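Local coordinates for protein probable ribosomal RNA small subunit methyltransferase (Thermus thermophilus, PDB 3DMH) that transfers a methyl group from S-adenosylmethionine to the N2 atom of a guanosine in 16S ribosomal RNA, at residues A[31-36]-A[166-171]; A[93-98]-A[180-185]; A[108-111]-A[117-120]; A[199-204]-A[271-276]; A[356-361]-A[367-372]. All coordinates share one frame; numbering follows the deposited sequence.

Interaction 1 (A[31-36]-A[166-171]); sequences RDPVHD and GPYRVA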
# COMPACT_ATOMS: atom_id res chain seq x y z
N ARG A 31 -5.25 -15.78 4.44
CA ARG A 31 -4.51 -16.54 5.48
C ARG A 31 -3.90 -15.60 6.51
O ARG A 31 -2.75 -15.76 6.94
CB ARG A 31 -3.47 -17.47 4.85
CG ARG A 31 -4.10 -18.65 4.13
CD ARG A 31 -3.06 -19.61 3.57
NE ARG A 31 -3.58 -20.98 3.52
CZ ARG A 31 -3.04 -21.96 2.80
NH1 ARG A 31 -1.97 -21.75 2.05
NH2 ARG A 31 -3.59 -23.18 2.83
N ASP A 32 -4.69 -14.59 6.88
CA ASP A 32 -4.31 -13.62 7.88
C ASP A 32 -5.15 -13.93 9.12
O ASP A 32 -6.38 -13.94 9.03
CB ASP A 32 -4.61 -12.21 7.36
CG ASP A 32 -4.20 -11.11 8.33
OD1 ASP A 32 -4.46 -11.22 9.54
OD2 ASP A 32 -3.65 -10.10 7.87
N PRO A 33 -4.51 -14.24 10.26
CA PRO A 33 -5.32 -14.59 11.44
C PRO A 33 -6.33 -13.53 11.88
O PRO A 33 -7.38 -13.89 12.45
CB PRO A 33 -4.28 -14.86 12.53
CG PRO A 33 -3.01 -15.20 11.77
CD PRO A 33 -3.06 -14.34 10.53
N VAL A 34 -6.05 -12.24 11.63
CA VAL A 34 -7.00 -11.19 12.03
C VAL A 34 -8.25 -11.27 11.15
O VAL A 34 -9.37 -11.33 11.65
CB VAL A 34 -6.35 -9.78 12.00
CG1 VAL A 34 -7.39 -8.69 12.26
CG2 VAL A 34 -5.21 -9.69 13.00
N HIS A 35 -8.05 -11.27 9.83
CA HIS A 35 -9.20 -11.41 8.94
C HIS A 35 -9.93 -12.75 9.14
O HIS A 35 -11.16 -12.82 9.06
CB HIS A 35 -8.80 -11.21 7.46
CG HIS A 35 -8.23 -9.86 7.14
ND1 HIS A 35 -8.96 -8.88 6.50
CD2 HIS A 35 -7.00 -9.33 7.33
CE1 HIS A 35 -8.21 -7.81 6.32
NE2 HIS A 35 -7.01 -8.06 6.81
N ASP A 36 -9.18 -13.83 9.43
CA ASP A 36 -9.79 -15.15 9.66
C ASP A 36 -10.69 -15.15 10.89
O ASP A 36 -11.75 -15.74 10.89
CB ASP A 36 -8.73 -16.25 9.81
CG ASP A 36 -8.11 -16.65 8.49
OD1 ASP A 36 -8.63 -16.22 7.44
OD2 ASP A 36 -7.09 -17.38 8.49
N GLY A 166 -5.47 -17.08 20.49
CA GLY A 166 -4.10 -16.66 20.73
C GLY A 166 -4.05 -15.18 21.06
O GLY A 166 -4.78 -14.73 21.96
N PRO A 167 -3.21 -14.41 20.33
CA PRO A 167 -3.12 -12.97 20.53
C PRO A 167 -4.19 -12.20 19.72
O PRO A 167 -4.32 -10.98 19.89
CB PRO A 167 -1.73 -12.64 19.97
CG PRO A 167 -1.59 -13.58 18.82
CD PRO A 167 -2.26 -14.87 19.29
N TYR A 168 -4.95 -12.91 18.89
CA TYR A 168 -5.89 -12.27 17.96
C TYR A 168 -7.24 -12.06 18.63
O TYR A 168 -7.70 -12.92 19.40
CB TYR A 168 -6.02 -13.06 16.66
CG TYR A 168 -4.66 -13.35 16.06
CD1 TYR A 168 -3.91 -12.32 15.47
CD2 TYR A 168 -4.11 -14.62 16.12
CE1 TYR A 168 -2.65 -12.57 14.95
CE2 TYR A 168 -2.85 -14.88 15.60
CZ TYR A 168 -2.13 -13.85 15.02
OH TYR A 168 -0.88 -14.12 14.50
N ARG A 169 -7.86 -10.92 18.33
CA ARG A 169 -9.11 -10.52 18.99
C ARG A 169 -10.08 -9.95 17.98
O ARG A 169 -9.67 -9.31 17.01
CB ARG A 169 -8.85 -9.43 20.02
CG ARG A 169 -7.98 -9.82 21.21
CD ARG A 169 -8.71 -10.80 22.11
NE ARG A 169 -7.92 -11.18 23.29
CZ ARG A 169 -6.97 -12.11 23.31
NH1 ARG A 169 -6.67 -12.79 22.21
NH2 ARG A 169 -6.33 -12.37 24.44
N VAL A 170 -11.37 -10.18 18.23
CA VAL A 170 -12.45 -9.39 17.63
C VAL A 170 -13.30 -8.83 18.75
O VAL A 170 -13.67 -9.57 19.68
CB VAL A 170 -13.37 -10.23 16.72
CG1 VAL A 170 -14.40 -9.31 16.03
CG2 VAL A 170 -12.57 -11.01 15.70
N ALA A 171 -13.57 -7.53 18.67
CA ALA A 171 -14.50 -6.86 19.57
C ALA A 171 -15.70 -6.30 18.82
O ALA A 171 -15.62 -6.00 17.62
CB ALA A 171 -13.81 -5.76 20.34
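Pro33 points its CB at one face of Tyr168, almost over the ring centre. CB stands 3.4 Å from the centroid of the Tyr168 ring and 12° off the ring normal, which meets the definition of a CH-pi contact over a face. Pro33 CG continues toward the phenol end, 3.6 Å from Tyr168 OH. The opposite face of the same ring is occupied by Pro167 CG, 3.6 Å above the plane, so the ring is sandwiched between two prolines. Val34 adds a contact from an oblique direction: its CG2 reaches 3.8 Å from Tyr168 CD1, and the two side chains cross at about a right angle. The torsion chi1 of Tyr168 (-51°) sets CG beside the backbone N and anti to the carbonyl carbon, swinging the ring over the start of helix 33-41, where it also touches Leu37. Asp32 is the N-cap of that helix, and Val34 N donates to Asp32 OD1 at 2.8 Å. The contact thereby joins the first turn of the helix to the start of strand 168-174 in the N-terminal mixed sheet. With no hydrogen bond between the segments, cohesion across this contact probably rests on dispersion, burial of apolar surface and the weak C-H...pi attraction.

Interaction 2 (A[93-98]-A[180-185]); sequences LPWEAA and PPLPSL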
# COMPACT_ATOMS: atom_id res chain seq x y z
N LEU A 93 -10.06 5.91 0.48
CA LEU A 93 -9.49 5.96 1.80
C LEU A 93 -10.58 5.71 2.84
O LEU A 93 -11.75 6.03 2.61
CB LEU A 93 -8.91 7.36 2.04
CG LEU A 93 -7.89 7.81 0.99
CD1 LEU A 93 -7.68 9.32 1.12
CD2 LEU A 93 -6.58 7.07 1.15
N PRO A 94 -10.19 5.17 4.02
CA PRO A 94 -11.20 4.86 5.02
C PRO A 94 -12.01 6.09 5.41
O PRO A 94 -13.23 6.00 5.58
CB PRO A 94 -10.38 4.35 6.21
CG PRO A 94 -9.09 3.88 5.63
CD PRO A 94 -8.84 4.72 4.40
N TRP A 95 -11.32 7.23 5.51
CA TRP A 95 -11.98 8.47 5.90
C TRP A 95 -12.77 9.17 4.79
O TRP A 95 -13.30 10.29 4.99
CB TRP A 95 -10.98 9.44 6.54
CG TRP A 95 -9.77 9.68 5.70
CD1 TRP A 95 -9.63 10.63 4.74
CD2 TRP A 95 -8.53 8.97 5.76
NE1 TRP A 95 -8.37 10.57 4.19
CE2 TRP A 95 -7.67 9.55 4.79
CE3 TRP A 95 -8.05 7.89 6.53
CZ2 TRP A 95 -6.36 9.10 4.57
CZ3 TRP A 95 -6.73 7.44 6.31
CH2 TRP A 95 -5.91 8.04 5.34
N GLU A 96 -12.89 8.52 3.65
CA GLU A 96 -13.78 8.98 2.60
C GLU A 96 -15.18 8.40 2.79
O GLU A 96 -16.07 8.69 1.99
CB GLU A 96 -13.22 8.70 1.20
CG GLU A 96 -12.03 9.62 0.87
CD GLU A 96 -11.38 9.32 -0.47
OE1 GLU A 96 -11.37 8.14 -0.87
OE2 GLU A 96 -10.90 10.29 -1.11
N ALA A 97 -15.38 7.61 3.84
CA ALA A 97 -16.68 6.99 4.12
C ALA A 97 -17.77 8.04 4.33
O ALA A 97 -17.53 9.07 4.95
CB ALA A 97 -16.60 6.08 5.34
N ALA A 98 -18.94 7.76 3.78
CA ALA A 98 -20.13 8.59 3.98
C ALA A 98 -20.53 8.64 5.46
O ALA A 98 -20.64 7.61 6.13
CB ALA A 98 -21.28 8.05 3.13
N PRO A 180 -16.39 12.59 16.65
CA PRO A 180 -15.64 13.84 16.47
C PRO A 180 -15.34 14.13 14.99
O PRO A 180 -15.63 13.29 14.12
CB PRO A 180 -14.33 13.57 17.20
CG PRO A 180 -14.13 12.10 17.03
CD PRO A 180 -15.52 11.53 17.19
N PRO A 181 -14.78 15.32 14.71
CA PRO A 181 -14.28 15.59 13.37
C PRO A 181 -13.09 14.67 13.06
O PRO A 181 -12.46 14.12 13.99
CB PRO A 181 -13.83 17.05 13.44
CG PRO A 181 -14.58 17.63 14.61
CD PRO A 181 -14.63 16.51 15.59
N LEU A 182 -12.80 14.47 11.78
CA LEU A 182 -11.59 13.75 11.40
C LEU A 182 -10.38 14.50 11.93
O LEU A 182 -10.39 15.74 11.95
CB LEU A 182 -11.48 13.63 9.88
CG LEU A 182 -12.39 12.61 9.17
CD1 LEU A 182 -12.32 12.81 7.66
CD2 LEU A 182 -12.01 11.18 9.58
N PRO A 183 -9.33 13.76 12.33
CA PRO A 183 -8.09 14.44 12.69
C PRO A 183 -7.44 15.05 11.45
O PRO A 183 -7.83 14.72 10.33
CB PRO A 183 -7.21 13.31 13.26
CG PRO A 183 -8.09 12.09 13.34
CD PRO A 183 -9.23 12.30 12.41
N SER A 184 -6.51 15.97 11.65
CA SER A 184 -5.71 16.52 10.56
C SER A 184 -4.91 15.38 9.97
O SER A 184 -4.31 14.59 10.70
CB SER A 184 -4.77 17.60 11.10
OG SER A 184 -4.25 18.37 10.04
N LEU A 185 -4.92 15.28 8.64
CA LEU A 185 -4.36 14.09 7.99
C LEU A 185 -3.06 14.34 7.23
O LEU A 185 -2.23 13.45 7.11
CB LEU A 185 -5.39 13.51 7.03
CG LEU A 185 -6.68 13.02 7.66
CD1 LEU A 185 -7.77 12.93 6.60
CD2 LEU A 185 -6.47 11.69 8.37
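Trp95 carries the whole contact of 93-98 with Leu182 and Leu185, and the residues leading up to it set its indole in place. Leu93 comes first: its N donates to Glu96 OE1 at 2.9 Å, while its CB lies over one face of the indole. Pro94 CD covers that same face, 3.8 Å above the plane and offset toward the rim. At Trp95 chi1 is 53°, which wedges CG between the backbone N and the carbonyl carbon and turns the other face toward 180-185. There Leu185 CD1 sits 3.6 Å from the centroid of the five-membered ring of Trp95, 19° off the normal, a CH-pi contact over the face; the nearest ring atom to this methyl is Trp95 NE1, at 3.4 Å. Leu182 meets the base of the Trp95 side chain, its CD2 3.7 Å from Trp95 CB. Glu96 then closes the short 3-10 turn, its N bonded to Leu93 O at 2.9 Å. Around the pair, Ala120 of helix 115-128 touches both Trp95 and Leu185. The partner segment, with three prolines and backbone angles near polyproline II from Pro180 to Ser184, is an extended connection from strand 168-174 to strand 187-193, pinned by an aromatic anchor as it leaves the N-terminal Rossmann-like sheet.

Interaction 3 (A[108-111]-A[117-120]); sequences ALPA and YVQA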
# COMPACT_ATOMS: atom_id res chain seq x y z
N ALA A 108 -10.74 -4.57 10.31
CA ALA A 108 -9.48 -5.20 10.69
C ALA A 108 -8.46 -4.07 10.86
O ALA A 108 -8.21 -3.30 9.93
CB ALA A 108 -9.03 -6.18 9.59
N LEU A 109 -7.92 -3.93 12.06
CA LEU A 109 -6.99 -2.84 12.35
C LEU A 109 -5.78 -2.85 11.42
O LEU A 109 -5.05 -3.84 11.36
CB LEU A 109 -6.49 -2.94 13.78
CG LEU A 109 -7.57 -2.49 14.76
CD1 LEU A 109 -7.30 -3.10 16.16
CD2 LEU A 109 -7.61 -0.99 14.83
N PRO A 110 -5.59 -1.74 10.67
CA PRO A 110 -4.44 -1.65 9.75
C PRO A 110 -3.17 -1.25 10.52
O PRO A 110 -2.55 -0.22 10.22
CB PRO A 110 -4.88 -0.56 8.76
CG PRO A 110 -5.76 0.36 9.59
CD PRO A 110 -6.46 -0.55 10.59
N ALA A 111 -2.79 -2.07 11.49
CA ALA A 111 -1.74 -1.70 12.45
C ALA A 111 -0.40 -1.46 11.78
O ALA A 111 0.40 -0.63 12.25
CB ALA A 111 -1.62 -2.78 13.52
N TYR A 117 -2.70 6.35 10.86
CA TYR A 117 -3.60 5.71 9.91
C TYR A 117 -4.72 4.95 10.61
O TYR A 117 -5.89 5.00 10.20
CB TYR A 117 -2.82 4.76 9.00
CG TYR A 117 -3.62 4.33 7.80
CD1 TYR A 117 -3.63 5.10 6.64
CD2 TYR A 117 -4.40 3.17 7.84
CE1 TYR A 117 -4.37 4.74 5.55
CE2 TYR A 117 -5.16 2.80 6.74
CZ TYR A 117 -5.12 3.58 5.58
OH TYR A 117 -5.88 3.23 4.49
N VAL A 118 -4.36 4.25 11.69
CA VAL A 118 -5.35 3.52 12.48
C VAL A 118 -6.33 4.52 13.09
O VAL A 118 -7.54 4.30 13.06
CB VAL A 118 -4.71 2.62 13.58
CG1 VAL A 118 -5.79 1.98 14.46
CG2 VAL A 118 -3.81 1.54 12.98
N GLN A 119 -5.82 5.62 13.64
CA GLN A 119 -6.70 6.58 14.30
C GLN A 119 -7.71 7.19 13.33
O GLN A 119 -8.90 7.33 13.66
CB GLN A 119 -5.89 7.70 14.97
CG GLN A 119 -6.76 8.69 15.76
CD GLN A 119 -7.37 8.07 17.00
OE1 GLN A 119 -6.87 7.06 17.52
NE2 GLN A 119 -8.46 8.66 17.49
N ALA A 120 -7.23 7.53 12.13
CA ALA A 120 -8.08 8.08 11.09
C ALA A 120 -9.15 7.06 10.71
O ALA A 120 -10.30 7.42 10.46
CB ALA A 120 -7.24 8.44 9.86
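Leu109 O accepts a weak hydrogen bond from Ala111 N at 2.9 Å, and this link closes an inverse gamma turn centred on Pro110, whose ring and carbonyl meet Tyr117 and Val118. The turn follows strand 102-108 of the N-terminal Rossmann-like sheet and leads into helix 115-128, so the contact folds a strand-to-helix connection back onto the first part of its own helix. Pro110 comes to the edge of the Tyr117 ring, near its plane: CG lies 3.6 Å from Tyr117 CD2 and CB 3.9 Å from Tyr117 CE2, with the two side chains at about a right angle. Having chi1 of -166°, Tyr117 carries CG anti to its own N and beside its carbonyl carbon, which presents the CD2-CE2 edge of the ring to the proline and leaves its neighbour Val118 to meet the rest of the turn. The two methyls of Val118 divide the work. CG2 rests against the turn backbone, 3.5 Å from Pro110 O and 3.9 Å from Ala111 CA. No hydrogen bond crosses between the segments, and the interface is largely apolar and buried. Tyr148 of helix 145-156 also touches Leu109 and Val118. At that end the branches cross at about a right angle, with Leu109 CD2 3.5 Å from Val118 CG1.

Interaction 4 (A[199-204]-A[271-276]); sequences TFHHLP and LQKGLE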
# COMPACT_ATOMS: atom_id res chain seq x y z
N THR A 199 9.76 19.87 -0.93
CA THR A 199 8.82 19.75 0.17
C THR A 199 7.88 18.60 -0.16
O THR A 199 7.06 18.71 -1.07
CB THR A 199 8.01 21.03 0.41
OG1 THR A 199 8.92 22.10 0.72
CG2 THR A 199 7.06 20.85 1.57
N PHE A 200 8.02 17.53 0.59
CA PHE A 200 7.15 16.37 0.43
C PHE A 200 5.87 16.50 1.26
O PHE A 200 5.87 17.11 2.34
CB PHE A 200 7.89 15.08 0.76
CG PHE A 200 9.06 14.82 -0.14
CD1 PHE A 200 8.88 14.24 -1.39
CD2 PHE A 200 10.34 15.19 0.25
CE1 PHE A 200 9.97 14.00 -2.23
CE2 PHE A 200 11.44 14.96 -0.58
CZ PHE A 200 11.26 14.36 -1.82
N HIS A 201 4.79 15.93 0.74
CA HIS A 201 3.48 16.00 1.36
C HIS A 201 2.95 14.60 1.38
O HIS A 201 3.05 13.89 0.38
CB HIS A 201 2.54 16.86 0.54
CG HIS A 201 2.82 18.32 0.65
ND1 HIS A 201 3.87 18.94 -0.02
CD2 HIS A 201 2.22 19.29 1.38
CE1 HIS A 201 3.88 20.23 0.29
NE2 HIS A 201 2.89 20.46 1.14
N HIS A 202 2.39 14.20 2.51
CA HIS A 202 1.82 12.86 2.58
C HIS A 202 0.72 12.69 3.61
O HIS A 202 0.64 13.42 4.62
CB HIS A 202 2.92 11.81 2.77
CG HIS A 202 3.69 11.96 4.03
ND1 HIS A 202 3.17 11.61 5.26
CD2 HIS A 202 4.94 12.42 4.27
CE1 HIS A 202 4.07 11.85 6.20
NE2 HIS A 202 5.15 12.35 5.62
N LEU A 203 -0.13 11.71 3.31
CA LEU A 203 -1.17 11.26 4.21
C LEU A 203 -0.61 10.20 5.16
O LEU A 203 0.56 9.79 5.02
CB LEU A 203 -2.34 10.68 3.39
CG LEU A 203 -3.13 11.70 2.56
CD1 LEU A 203 -3.95 10.95 1.50
CD2 LEU A 203 -4.06 12.50 3.44
N PRO A 204 -1.42 9.76 6.15
CA PRO A 204 -0.91 8.74 7.06
C PRO A 204 -0.66 7.40 6.38
O PRO A 204 -1.31 7.07 5.38
CB PRO A 204 -2.04 8.57 8.09
CG PRO A 204 -2.87 9.80 7.99
CD PRO A 204 -2.77 10.23 6.54
N LEU A 271 1.93 11.51 -3.50
CA LEU A 271 2.77 11.88 -4.64
C LEU A 271 2.15 13.02 -5.46
O LEU A 271 2.85 13.95 -5.86
CB LEU A 271 3.01 10.66 -5.52
CG LEU A 271 3.76 10.88 -6.84
CD1 LEU A 271 5.15 11.53 -6.59
CD2 LEU A 271 3.89 9.57 -7.60
N GLN A 272 0.84 12.94 -5.72
CA GLN A 272 0.18 13.97 -6.52
C GLN A 272 0.29 15.34 -5.86
O GLN A 272 0.56 16.34 -6.54
CB GLN A 272 -1.28 13.58 -6.78
CG GLN A 272 -1.39 12.45 -7.81
CD GLN A 272 -2.78 11.87 -7.97
OE1 GLN A 272 -3.65 12.06 -7.12
NE2 GLN A 272 -3.00 11.15 -9.05
N LYS A 273 0.09 15.39 -4.54
CA LYS A 273 0.17 16.67 -3.82
C LYS A 273 1.60 17.19 -3.82
O LYS A 273 1.83 18.39 -4.02
CB LYS A 273 -0.35 16.56 -2.38
CG LYS A 273 -0.38 17.90 -1.62
CD LYS A 273 -1.20 17.81 -0.34
CE LYS A 273 -1.12 19.11 0.47
NZ LYS A 273 -2.01 19.06 1.67
N GLY A 274 2.57 16.29 -3.64
CA GLY A 274 3.99 16.70 -3.68
C GLY A 274 4.41 17.25 -5.03
O GLY A 274 5.09 18.28 -5.10
N LEU A 275 4.01 16.58 -6.12
CA LEU A 275 4.32 17.08 -7.47
C LEU A 275 3.77 18.49 -7.69
O LEU A 275 4.47 19.39 -8.21
CB LEU A 275 3.76 16.14 -8.55
CG LEU A 275 4.47 14.78 -8.66
CD1 LEU A 275 3.61 13.79 -9.42
CD2 LEU A 275 5.89 14.92 -9.28
N GLU A 276 2.52 18.70 -7.26
CA GLU A 276 1.86 20.00 -7.39
C GLU A 276 2.58 21.07 -6.58
O GLU A 276 2.80 22.18 -7.08
CB GLU A 276 0.43 19.90 -6.88
CG GLU A 276 -0.50 19.10 -7.76
CD GLU A 276 -1.78 18.66 -7.04
OE1 GLU A 276 -2.14 19.29 -6.02
OE2 GLU A 276 -2.42 17.69 -7.51
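His201 and Lys273 make the main van der Waals contact, the imidazole side chain lying across the aliphatic part of the lysine at about a right angle. His201 CB is 3.8 Å from Lys273 CG, and further out His201 CD2 approaches Lys273 CE to 3.5 Å; the methylenes come to the ring obliquely. Lys273 can do this because its CG is anti to the backbone N (chi1 -176°) and the chain beyond is fully extended, running across the strand direction. Backbone proximity forms the second kind of contact. At Gly274 the backbones come close, with His201 CA 5.1 Å from Gly274 CA, and His201 CB stands 4.2 Å from Gly274 N.

Polar interactions surround this core without a direct hydrogen bond between the segments. His201 ND1 makes a weak bond to Thr199 O, 3.4 Å long with an N-H...O angle of 134°, which may bias the ring orientation slightly. Asn278 ND2 bonds both Thr199 O and Gly274 O, bridging strand and helix. As for charge, His201 NE2 and Lys273 NZ are 5.1 Å apart, so their proximity may somewhat disfavour protonation of the imidazole; the ammonium group also makes a cation-pi interaction with Trp186.

The contact thus lays the hairpin strand 196-202, paired with strand 187-193, against helix 265-277. Phe200 and His202 start out away from 271-276, though His202 still touches Ser270 of the helix, and Phe200 packs on Phe189 of the partner strand and on Leu249 of helix 248-253.

Interaction 5 (A[356-361]-A[367-372]); sequences AFQTLK and VLFAEK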
# COMPACT_ATOMS: atom_id res chain seq x y z
N ALA A 356 23.58 -10.06 -16.07
CA ALA A 356 24.68 -9.51 -15.30
C ALA A 356 24.18 -8.38 -14.42
O ALA A 356 23.07 -7.87 -14.63
CB ALA A 356 25.79 -9.00 -16.23
N PHE A 357 24.97 -8.00 -13.42
CA PHE A 357 24.65 -6.86 -12.56
C PHE A 357 25.93 -6.27 -11.98
O PHE A 357 26.99 -6.89 -12.02
CB PHE A 357 23.69 -7.29 -11.42
CG PHE A 357 24.36 -8.11 -10.37
CD1 PHE A 357 24.87 -7.52 -9.21
CD2 PHE A 357 24.54 -9.49 -10.55
CE1 PHE A 357 25.52 -8.28 -8.24
CE2 PHE A 357 25.19 -10.26 -9.59
CZ PHE A 357 25.69 -9.66 -8.43
N GLN A 358 25.82 -5.06 -11.44
CA GLN A 358 26.92 -4.41 -10.73
C GLN A 358 26.41 -3.93 -9.38
O GLN A 358 25.21 -3.70 -9.20
CB GLN A 358 27.47 -3.24 -11.54
CG GLN A 358 27.94 -3.64 -12.95
CD GLN A 358 28.51 -2.47 -13.72
OE1 GLN A 358 29.35 -1.73 -13.22
NE2 GLN A 358 28.06 -2.31 -14.96
N THR A 359 27.33 -3.82 -8.42
CA THR A 359 27.04 -3.29 -7.10
C THR A 359 27.68 -1.92 -7.02
O THR A 359 28.91 -1.80 -6.95
CB THR A 359 27.57 -4.20 -5.98
OG1 THR A 359 27.06 -5.53 -6.16
CG2 THR A 359 27.15 -3.67 -4.61
N LEU A 360 26.84 -0.89 -7.04
CA LEU A 360 27.35 0.49 -7.07
C LEU A 360 27.65 1.05 -5.69
O LEU A 360 28.49 1.93 -5.54
CB LEU A 360 26.36 1.41 -7.80
CG LEU A 360 25.84 0.94 -9.18
CD1 LEU A 360 24.91 1.97 -9.77
CD2 LEU A 360 27.00 0.67 -10.14
N LYS A 361 26.93 0.55 -4.69
CA LYS A 361 27.11 0.97 -3.30
C LYS A 361 26.85 -0.22 -2.41
O LYS A 361 25.93 -1.00 -2.68
CB LYS A 361 26.10 2.07 -2.93
CG LYS A 361 26.11 3.34 -3.78
CD LYS A 361 27.24 4.27 -3.40
CE LYS A 361 27.32 5.44 -4.37
NZ LYS A 361 28.40 6.38 -3.98
N VAL A 367 23.08 -0.68 -3.44
CA VAL A 367 22.49 -0.27 -4.70
C VAL A 367 23.02 -1.19 -5.78
O VAL A 367 24.24 -1.26 -6.04
CB VAL A 367 22.79 1.20 -5.04
CG1 VAL A 367 22.13 1.58 -6.36
CG2 VAL A 367 22.32 2.13 -3.92
N LEU A 368 22.10 -1.93 -6.38
CA LEU A 368 22.42 -2.80 -7.50
C LEU A 368 22.01 -2.14 -8.81
O LEU A 368 21.08 -1.32 -8.84
CB LEU A 368 21.75 -4.16 -7.34
CG LEU A 368 22.12 -4.94 -6.07
CD1 LEU A 368 21.36 -6.26 -6.02
CD2 LEU A 368 23.61 -5.20 -5.96
N PHE A 369 22.71 -2.51 -9.88
CA PHE A 369 22.53 -1.92 -11.19
C PHE A 369 22.53 -3.03 -12.24
O PHE A 369 23.25 -4.01 -12.11
CB PHE A 369 23.68 -0.94 -11.47
CG PHE A 369 23.74 -0.43 -12.89
CD1 PHE A 369 23.07 0.73 -13.27
CD2 PHE A 369 24.52 -1.09 -13.85
CE1 PHE A 369 23.13 1.21 -14.59
CE2 PHE A 369 24.61 -0.61 -15.17
CZ PHE A 369 23.91 0.54 -15.54
N ALA A 370 21.70 -2.86 -13.27
CA ALA A 370 21.74 -3.75 -14.42
C ALA A 370 21.39 -2.98 -15.69
O ALA A 370 20.66 -1.99 -15.66
CB ALA A 370 20.81 -4.92 -14.23
N GLU A 371 21.93 -3.46 -16.81
CA GLU A 371 21.64 -2.88 -18.11
C GLU A 371 20.93 -3.90 -18.98
O GLU A 371 21.36 -5.06 -19.04
CB GLU A 371 22.94 -2.41 -18.79
CG GLU A 371 22.70 -1.68 -20.11
CD GLU A 371 23.97 -1.25 -20.81
OE1 GLU A 371 24.92 -0.80 -20.12
OE2 GLU A 371 24.03 -1.35 -22.06
N LYS A 372 19.86 -3.47 -19.64
CA LYS A 372 19.14 -4.31 -20.59
C LYS A 372 19.99 -4.56 -21.83
O LYS A 372 20.41 -3.62 -22.50
CB LYS A 372 17.81 -3.66 -20.98
CG LYS A 372 16.93 -4.49 -21.91
CD LYS A 372 16.22 -5.63 -21.19
CE LYS A 372 15.26 -6.34 -22.13
NZ LYS A 372 14.55 -7.48 -21.49
O HOH W 1 23.65 -5.85 -16.39
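The beta hairpin of strands 358-362 and 366-371 forms the outer edge of the C-terminal mixed sheet, and Gln358 and Phe369 form a hydrogen-bonded antiparallel pair within it. Gln358 N donates to Phe369 O at 2.9 Å, and Phe369 N returns a bond of 2.9 Å to Gln358 O. Next comes Thr359 opposite Leu368, a non-hydrogen-bonded pair; Leu368 CD2 lies 3.5 Å from Thr359 OG1, the two side chains side by side and pointing the same way. The register then slips by one residue in a classic beta bulge: Leu360 and Lys361 both face Val367. Leu360, with phi/psi of -86/-28°, leaves the extended conformation, and its N still reaches Val367 O at 2.8 Å. Val367 N is bonded to Lys361 O at 3.0 Å.

At the bulge the Leu360 side chain crosses that of Phe369 obliquely, CD1 3.6 Å from Phe369 CB. The Gln358 amide runs beside the Phe369 ring with its plane at 81° to it, while Gln358 OE1 takes a hydrogen bond from Arg226. That arginine also makes a cation-pi contact with Phe369, and Lys361 NZ forms a salt bridge with Glu225, so helix 214-227 lies on the face bearing Gln358, Lys361, Val367 and Phe369. Beyond the Gln358-Phe369 pair, at the open end of the hairpin, one water donates weakly to Ala356 O and accepts from Glu371 N at 3.0 Å.

How the interactions relate
Interactions 1 to 3 belong to the N-terminal half and interaction 5 to the C-terminal half; their two seven-stranded sheets share the strand order 3-2-1-4-5-7-6, consistent with two related Rossmann-like units. Along the chain, interactions 1 and 2 interleave and both enclose interaction 3, whereas interactions 4 and 5 follow in series. Interaction 3 is a hub: Ala108, at the end of strand 102-108, touches Val34 and His35 of interaction 1, while Tyr117 and Ala120 of helix 115-128 touch Trp95 of interaction 2. Interaction 4 continues the chain of contacts, as Pro204 reaches Leu185, Trp95 and Tyr117, linking the halves. Interaction 5 stands apart, about 30 Å from interaction 4 between centres, in the half that holds guanosine.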